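Side-chain contacts in Hep_Hag family (Burkholderia pseudomallei, PDB 3S6L), which forms part of the YadA-like head of the trimeric autotransporter adhesin BoaA, a cell-surface protein that probably attaches the bacterium to host epithelial cells: residues 51-55 against 56-60; 161-164 against 165-168. All blocks are in the same frame, centred on the assembly; numbering follows the deposited sequence.

Contact 1: residues 51-55 against 56-60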
loop_
_atom_site.group_PDB
_atom_site.type_symbol
_atom_site.label_atom_id
_atom_site.label_comp_id
_atom_site.label_asym_id
_atom_site.label_seq_id
_atom_site.Cartn_x
_atom_site.Cartn_y
_atom_site.Cartn_z
ATOM N N ALA A 51 3.918 3.205 17.858
ATOM C CA ALA A 51 3.468 2.034 17.117
ATOM C C ALA A 51 1.955 2.061 17.003
ATOM O O ALA A 51 1.289 2.625 17.864
ATOM C CB ALA A 51 3.951 0.745 17.793
ATOM N N THR A 52 1.419 1.457 15.945
ATOM C CA THR A 52 -0.022 1.524 15.676
ATOM C C THR A 52 -0.511 0.161 15.217
ATOM O O THR A 52 -0.026 -0.366 14.220
ATOM C CB THR A 52 -0.333 2.565 14.588
ATOM O OG1 THR A 52 0.158 3.860 14.985
ATOM C CG2 THR A 52 -1.834 2.641 14.301
ATOM N N ALA A 53 -1.450 -0.412 15.961
ATOM C CA ALA A 53 -2.012 -1.742 15.666
ATOM C C ALA A 53 -3.525 -1.649 15.566
ATOM O O ALA A 53 -4.187 -1.095 16.455
ATOM C CB ALA A 53 -1.638 -2.747 16.773
ATOM N N LEU A 54 -4.084 -2.191 14.496
ATOM C CA LEU A 54 -5.523 -2.199 14.362
ATOM C C LEU A 54 -5.947 -3.596 13.929
ATOM O O LEU A 54 -5.397 -4.153 12.962
ATOM C CB LEU A 54 -5.968 -1.173 13.303
ATOM C CG LEU A 54 -7.449 -1.270 12.952
ATOM C CD1 LEU A 54 -8.213 -0.718 14.124
ATOM C CD2 LEU A 54 -7.832 -0.556 11.662
ATOM N N GLY A 55 -6.913 -4.154 14.642
ATOM C CA GLY A 55 -7.466 -5.469 14.318
ATOM C C GLY A 55 -7.222 -6.498 15.405
ATOM O O GLY A 55 -6.305 -6.338 16.215
ATOM N N GLN A 56 -8.034 -7.554 15.434
ATOM C CA GLN A 56 -7.896 -8.582 16.484
ATOM C C GLN A 56 -6.539 -9.306 16.318
ATOM O O GLN A 56 -6.109 -9.616 15.215
ATOM C CB GLN A 56 -9.084 -9.573 16.456
ATOM C CG GLN A 56 -9.240 -10.475 17.697
ATOM C CD GLN A 56 -8.298 -11.676 17.709
ATOM O OE1 GLN A 56 -7.899 -12.198 16.659
ATOM N NE2 GLN A 56 -7.930 -12.112 18.907
ATOM N N ALA A 57 -5.871 -9.558 17.424
ATOM C CA ALA A 57 -4.498 -10.109 17.438
ATOM C C ALA A 57 -3.444 -9.345 16.597
ATOM O O ALA A 57 -2.351 -9.872 16.359
ATOM C CB ALA A 57 -4.480 -11.656 17.141
ATOM N N SER A 58 -3.744 -8.118 16.165
ATOM C CA SER A 58 -2.737 -7.340 15.445
ATOM C C SER A 58 -1.569 -7.008 16.379
ATOM O O SER A 58 -1.730 -6.872 17.620
ATOM C CB SER A 58 -3.330 -6.070 14.802
ATOM O OG SER A 58 -3.898 -5.183 15.742
ATOM N N ASN A 59 -0.385 -6.882 15.793
ATOM C CA ASN A 59 0.804 -6.777 16.613
ATOM C C ASN A 59 1.848 -5.849 16.003
ATOM O O ASN A 59 2.529 -6.211 15.014
ATOM C CB ASN A 59 1.384 -8.175 16.896
ATOM C CG ASN A 59 2.710 -8.130 17.669
ATOM O OD1 ASN A 59 2.807 -7.549 18.732
ATOM N ND2 ASN A 59 3.746 -8.758 17.105
ATOM N N ALA A 60 1.980 -4.666 16.613
ATOM C CA ALA A 60 2.944 -3.692 16.168
ATOM C C ALA A 60 4.042 -3.557 17.197
ATOM O O ALA A 60 4.025 -2.627 18.005
ATOM C CB ALA A 60 2.259 -2.336 15.894
#
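Ser58 folds back onto the carbonyl of Gly55 and grips its O twice. Ser58 OG donates to Gly55 O over 2.7 Å. Ser58 N donates to the same Gly55 O over 3.1 Å and closes a type II beta turn from Gly55 to Ser58. Both donors reach O from the same face of the carbonyl plane. OG is tilted 27° from that plane, and N stands well above it. The bond from OG depends on chi1 of 60°, which sets the hydroxyl between the backbone N and the carbonyl carbon of Ser58. Ser58 OG also lies 3.5 Å from Ala53 CB. Beyond the turn the chain runs back past the strand. Ala60 CB lies between two methyls, 4.0 Å from both Ala51 CB and Ala53 CB. Ala60 CB also lies 3.5 Å from Thr52 O. Small residues thus line the inside of this bend. Gln56 turns outward, and its OE1 accepts from Gln70 NE2. The strand 52-54 lies between the parallel strands 38-40 and 66-68, in one coil of the left-handed beta-roll. Leu54 points away from the turn and packs on Leu68, on Thr52 of the second subunit and on Leu54 of the third.

Contact 2: residues 161-164 against 165-168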
loop_
_atom_site.group_PDB
_atom_site.type_symbol
_atom_site.label_atom_id
_atom_site.label_comp_id
_atom_site.label_asym_id
_atom_site.label_seq_id
_atom_site.Cartn_x
_atom_site.Cartn_y
_atom_site.Cartn_z
ATOM N N ASN A 161 11.565 -0.132 -24.027
ATOM C CA ASN A 161 10.309 -0.744 -24.442
ATOM C C ASN A 161 10.452 -1.402 -25.819
ATOM O O ASN A 161 11.512 -1.280 -26.461
ATOM C CB ASN A 161 9.133 0.235 -24.329
ATOM C CG ASN A 161 9.056 1.217 -25.486
ATOM O OD1 ASN A 161 9.726 1.069 -26.502
ATOM N ND2 ASN A 161 8.214 2.201 -25.341
ATOM N N MET A 162 9.400 -2.098 -26.264
ATOM C CA MET A 162 9.435 -2.888 -27.493
ATOM C C MET A 162 9.639 -2.052 -28.760
ATOM O O MET A 162 10.355 -2.478 -29.657
ATOM C CB MET A 162 8.170 -3.744 -27.642
ATOM C CG MET A 162 8.047 -4.960 -26.695
ATOM S SD MET A 162 9.500 -6.011 -26.613
ATOM C CE MET A 162 9.621 -6.681 -28.297
ATOM N N ASN A 163 9.000 -0.885 -28.846
ATOM C CA ASN A 163 9.226 0.026 -29.977
ATOM C C ASN A 163 10.719 0.296 -30.159
ATOM O O ASN A 163 11.222 0.322 -31.285
ATOM C CB ASN A 163 8.475 1.346 -29.798
ATOM C CG ASN A 163 6.980 1.222 -30.089
ATOM O OD1 ASN A 163 6.577 0.474 -30.976
ATOM N ND2 ASN A 163 6.152 1.963 -29.343
ATOM N N GLN A 164 11.424 0.471 -29.041
ATOM C CA GLN A 164 12.842 0.771 -29.075
ATOM C C GLN A 164 13.644 -0.451 -29.502
ATOM O O GLN A 164 14.592 -0.325 -30.289
ATOM C CB GLN A 164 13.319 1.316 -27.738
ATOM C CG GLN A 164 12.586 2.562 -27.296
ATOM C CD GLN A 164 13.070 3.048 -25.966
ATOM O OE1 GLN A 164 12.818 2.417 -24.937
ATOM N NE2 GLN A 164 13.788 4.177 -25.967
ATOM N N LEU A 165 13.262 -1.624 -29.001
ATOM C CA LEU A 165 13.920 -2.858 -29.392
ATOM C C LEU A 165 13.796 -3.072 -30.911
ATOM O O LEU A 165 14.786 -3.301 -31.590
ATOM C CB LEU A 165 13.340 -4.055 -28.629
ATOM C CG LEU A 165 14.162 -5.339 -28.762
ATOM C CD1 LEU A 165 15.268 -5.362 -27.732
ATOM C CD2 LEU A 165 13.301 -6.568 -28.618
ATOM N N TRP A 166 12.572 -2.978 -31.420
ATOM C CA TRP A 166 12.281 -3.063 -32.843
ATOM C C TRP A 166 12.961 -2.010 -33.730
ATOM O O TRP A 166 13.210 -2.257 -34.907
ATOM C CB TRP A 166 10.786 -2.982 -33.052
ATOM C CG TRP A 166 10.020 -4.109 -32.430
ATOM C CD1 TRP A 166 10.466 -5.386 -32.177
ATOM C CD2 TRP A 166 8.640 -4.081 -32.041
ATOM N NE1 TRP A 166 9.447 -6.136 -31.650
ATOM C CE2 TRP A 166 8.317 -5.363 -31.559
ATOM C CE3 TRP A 166 7.640 -3.095 -32.073
ATOM C CZ2 TRP A 166 7.041 -5.682 -31.092
ATOM C CZ3 TRP A 166 6.371 -3.413 -31.606
ATOM C CH2 TRP A 166 6.083 -4.696 -31.127
ATOM N N GLY A 167 13.248 -0.840 -33.163
ATOM C CA GLY A 167 13.997 0.207 -33.861
ATOM C C GLY A 167 15.456 -0.168 -34.062
ATOM O O GLY A 167 16.139 0.419 -34.897
ATOM N N VAL A 168 15.935 -1.142 -33.289
ATOM C CA VAL A 168 17.277 -1.695 -33.482
ATOM C C VAL A 168 17.221 -2.827 -34.513
ATOM O O VAL A 168 18.005 -2.833 -35.475
ATOM C CB VAL A 168 17.915 -2.170 -32.142
ATOM C CG1 VAL A 168 19.291 -2.824 -32.382
ATOM C CG2 VAL A 168 18.034 -0.994 -31.169
#
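Met162 leans on the indole of Trp166, one helical turn further on. Met162 CB sits over the face of the six-membered ring of Trp166, 4.1 Å from the centroid and 9° off the normal. CG leaves CB anti to the carbonyl carbon (chi1 -72°), and the chain then bends at both chi2 and chi3. Met162 SD reaches an oblique Met-aromatic position, 5.5 Å from the centroid of the five-membered ring of Trp166. The second bend brings Met162 CE back to the ring, 3.4 Å from Trp166 NE1. Met162 CE also touches Leu165 CD2 at 3.7 Å, so it lies against two side chains. The carbonyl O of Met162 also lies over a face of the indole, while accepting a nearly straight bond from Trp166 N. Asn163 OD1 approaches the ring obliquely.

Asn161 and Gln164 close the helix start as a capping box. Asn161 OD1, at the N-cap, accepts from Gln164 N at 3.1 Å, nearly along the C=O axis. In return, Gln164 OE1 accepts from Asn161 N at 3.0 Å, on a lone pair. Asn161 ND2 donates to Val150 O, and Gln164 OE1 takes a second bond from Gly153 N. These bonds tie the cap to the preceding loop.

The helix 162-168 lies in the coiled-stalk region. Leu165 meets Leu165 of both other subunits, as in a trimeric coiled-coil core. Trp166 packs on Ile154 of the third subunit, and Gln164 on Met162 of the second.

How the contacts relate
From the N terminus the chain winds through the head. Contact 1 closes first, at the bend where the chain turns back after strand 52-54, ahead of strand 66-68. Six more strands of the same sheet follow, from 66-68 to 135-137. The chain then passes strand 146-148 and a loop before helix 162-168. Contact 2 closes no loop but lies along the first turns of that helix. The contacts are in series and neither nest nor cross. The centres of contacts 1 and 2 lie about 48 Å apart, on opposite sides of the chain's centre. One belongs to the beta-roll, the other to the stalk start. Both touch the other two subunits, joining the trimer at each level.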